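Local coordinates for fuculose-1-phosphate aldolase (Thermus thermophilus, PDB 2FK5), which belongs to the class II aldolase and adducin family, a group of AraD-like alpha/beta proteins, and is built here as an eight-chain assembly, at residues Q112-E117 with Y170-T175. Numbering follows the deposited sequence.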
# COMPACT_ATOMS: atom_id res chain seq x y z
N GLN A 112 27.02 -10.37 -4.37
CA GLN A 112 28.47 -10.53 -4.29
C GLN A 112 29.15 -9.18 -4.14
O GLN A 112 30.14 -9.05 -3.42
CB GLN A 112 29.00 -11.23 -5.54
CG GLN A 112 28.40 -12.61 -5.75
CD GLN A 112 29.03 -13.34 -6.90
OE1 GLN A 112 29.47 -12.73 -7.88
NE2 GLN A 112 29.06 -14.67 -6.82
N HIS A 113 28.60 -8.16 -4.79
CA HIS A 113 29.19 -6.83 -4.72
C HIS A 113 28.99 -6.11 -3.39
O HIS A 113 29.94 -5.59 -2.82
CB HIS A 113 28.65 -5.95 -5.85
CG HIS A 113 29.19 -4.56 -5.83
ND1 HIS A 113 28.55 -3.52 -5.18
CD2 HIS A 113 30.33 -4.03 -6.34
CE1 HIS A 113 29.27 -2.42 -5.29
NE2 HIS A 113 30.35 -2.70 -5.99
N TYR A 114 27.75 -6.09 -2.90
CA TYR A 114 27.44 -5.40 -1.65
C TYR A 114 27.71 -6.18 -0.36
O TYR A 114 28.09 -5.59 0.65
CB TYR A 114 25.97 -4.96 -1.64
CG TYR A 114 25.65 -3.81 -2.56
CD1 TYR A 114 26.33 -2.60 -2.46
CD2 TYR A 114 24.66 -3.93 -3.53
CE1 TYR A 114 26.02 -1.53 -3.30
CE2 TYR A 114 24.35 -2.87 -4.38
CZ TYR A 114 25.03 -1.68 -4.26
OH TYR A 114 24.72 -0.63 -5.10
N LEU A 115 27.50 -7.49 -0.40
CA LEU A 115 27.68 -8.30 0.79
C LEU A 115 28.98 -9.08 0.81
O LEU A 115 29.60 -9.22 1.87
CB LEU A 115 26.51 -9.27 0.94
CG LEU A 115 25.14 -8.59 1.02
CD1 LEU A 115 24.03 -9.60 0.94
CD2 LEU A 115 25.06 -7.80 2.31
N LYS A 116 29.36 -9.60 -0.35
CA LYS A 116 30.58 -10.40 -0.49
C LYS A 116 30.37 -11.75 0.18
O LYS A 116 30.19 -12.77 -0.48
CB LYS A 116 31.77 -9.66 0.14
CG LYS A 116 32.12 -8.36 -0.58
CD LYS A 116 33.23 -7.60 0.12
CE LYS A 116 33.51 -6.28 -0.58
NZ LYS A 116 34.58 -5.48 0.09
N GLU A 117 30.40 -11.76 1.50
CA GLU A 117 30.20 -12.97 2.26
C GLU A 117 29.51 -12.59 3.57
O GLU A 117 29.88 -11.60 4.20
CB GLU A 117 31.54 -13.63 2.55
CG GLU A 117 31.44 -15.00 3.19
CD GLU A 117 32.81 -15.60 3.47
OE1 GLU A 117 33.44 -15.21 4.48
OE2 GLU A 117 33.25 -16.45 2.67
N TYR A 170 19.43 -0.50 5.06
CA TYR A 170 18.17 -1.10 4.63
C TYR A 170 18.38 -1.84 3.31
O TYR A 170 17.91 -2.96 3.14
CB TYR A 170 17.10 -0.02 4.47
CG TYR A 170 16.00 -0.40 3.50
CD1 TYR A 170 16.04 0.02 2.16
CD2 TYR A 170 14.97 -1.25 3.89
CE1 TYR A 170 15.08 -0.40 1.24
CE2 TYR A 170 14.00 -1.68 2.97
CZ TYR A 170 14.07 -1.25 1.65
OH TYR A 170 13.15 -1.72 0.74
N GLY A 171 19.09 -1.19 2.39
CA GLY A 171 19.37 -1.78 1.08
C GLY A 171 20.16 -3.07 1.18
O GLY A 171 19.92 -4.03 0.44
N LEU A 172 21.12 -3.10 2.10
CA LEU A 172 21.92 -4.30 2.28
C LEU A 172 21.07 -5.41 2.85
O LEU A 172 21.26 -6.58 2.52
CB LEU A 172 23.10 -4.04 3.23
CG LEU A 172 24.21 -3.16 2.68
CD1 LEU A 172 25.23 -2.87 3.76
CD2 LEU A 172 24.87 -3.85 1.50
N MET A 173 20.12 -5.05 3.71
CA MET A 173 19.25 -6.05 4.31
C MET A 173 18.36 -6.68 3.24
O MET A 173 18.19 -7.90 3.22
CB MET A 173 18.39 -5.43 5.41
CG MET A 173 17.52 -6.43 6.18
SD MET A 173 18.48 -7.74 7.01
CE MET A 173 19.30 -6.79 8.30
N THR A 174 17.82 -5.86 2.34
CA THR A 174 16.96 -6.40 1.28
C THR A 174 17.79 -7.23 0.31
O THR A 174 17.32 -8.26 -0.18
CB THR A 174 16.19 -5.29 0.49
OG1 THR A 174 17.11 -4.40 -0.14
CG2 THR A 174 15.30 -4.51 1.43
N THR A 175 19.02 -6.79 0.05
CA THR A 175 19.92 -7.52 -0.84
C THR A 175 20.22 -8.90 -0.23
O THR A 175 20.30 -9.90 -0.94
CB THR A 175 21.25 -6.76 -1.04
OG1 THR A 175 21.00 -5.58 -1.80
CG2 THR A 175 22.27 -7.62 -1.76
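Leu172 meets the end of helix 109-114 with one methyl: its CD2 sits 3.5 Å from Tyr114 CB, the closest approach here, and also lies 3.8 Å from Tyr114 O. The two side chains cross at about a right angle. Tyr114 CG is a little farther from that methyl, which approaches the ring obliquely. With CG anti to its own carbonyl carbon (chi1 -72°), Tyr114 sets its ring beside the backbone N and leaves CB to meet Leu172 CD2; Tyr114 CD2 comes no closer than 4.4 Å to Thr175 OG1.

Leu115 adds a second patch, one methyl to each partner. Its CD2 lies 4.0 Å from both Leu172 CD2 and Leu172 O, while its CD1 reaches Thr175 CG2 at 3.8 Å. Leu115 runs antiparallel alongside both side chains. Thr175 offers its methyl because CG2 stands anti to the backbone N, which leaves OG1 beside that N and 2.9 Å from Gly171 O.

Behind this layer, Gly171 O accepts Thr175 N and Thr174 OG1 from the same face of its plane, an ordinary helical bond plus a side-chain one. Leu172 also touches Ala155 of strand 152-157, and Met173 packs on that strand and on strand 85-89, seating the long helix 162-191 against the sheet. His113 ND1 lies 3.6 Å above one face of the Tyr114 ring, offset toward its rim. Beyond Leu115 the chain leaves helical geometry at Lys116, with positive phi.

No hydrogen bond spans the two segments: buried Leu115, Leu172 and the Thr175 methyl pack together, with the more exposed Tyr114 at the margin, so nondirectional van der Waals contact joins them.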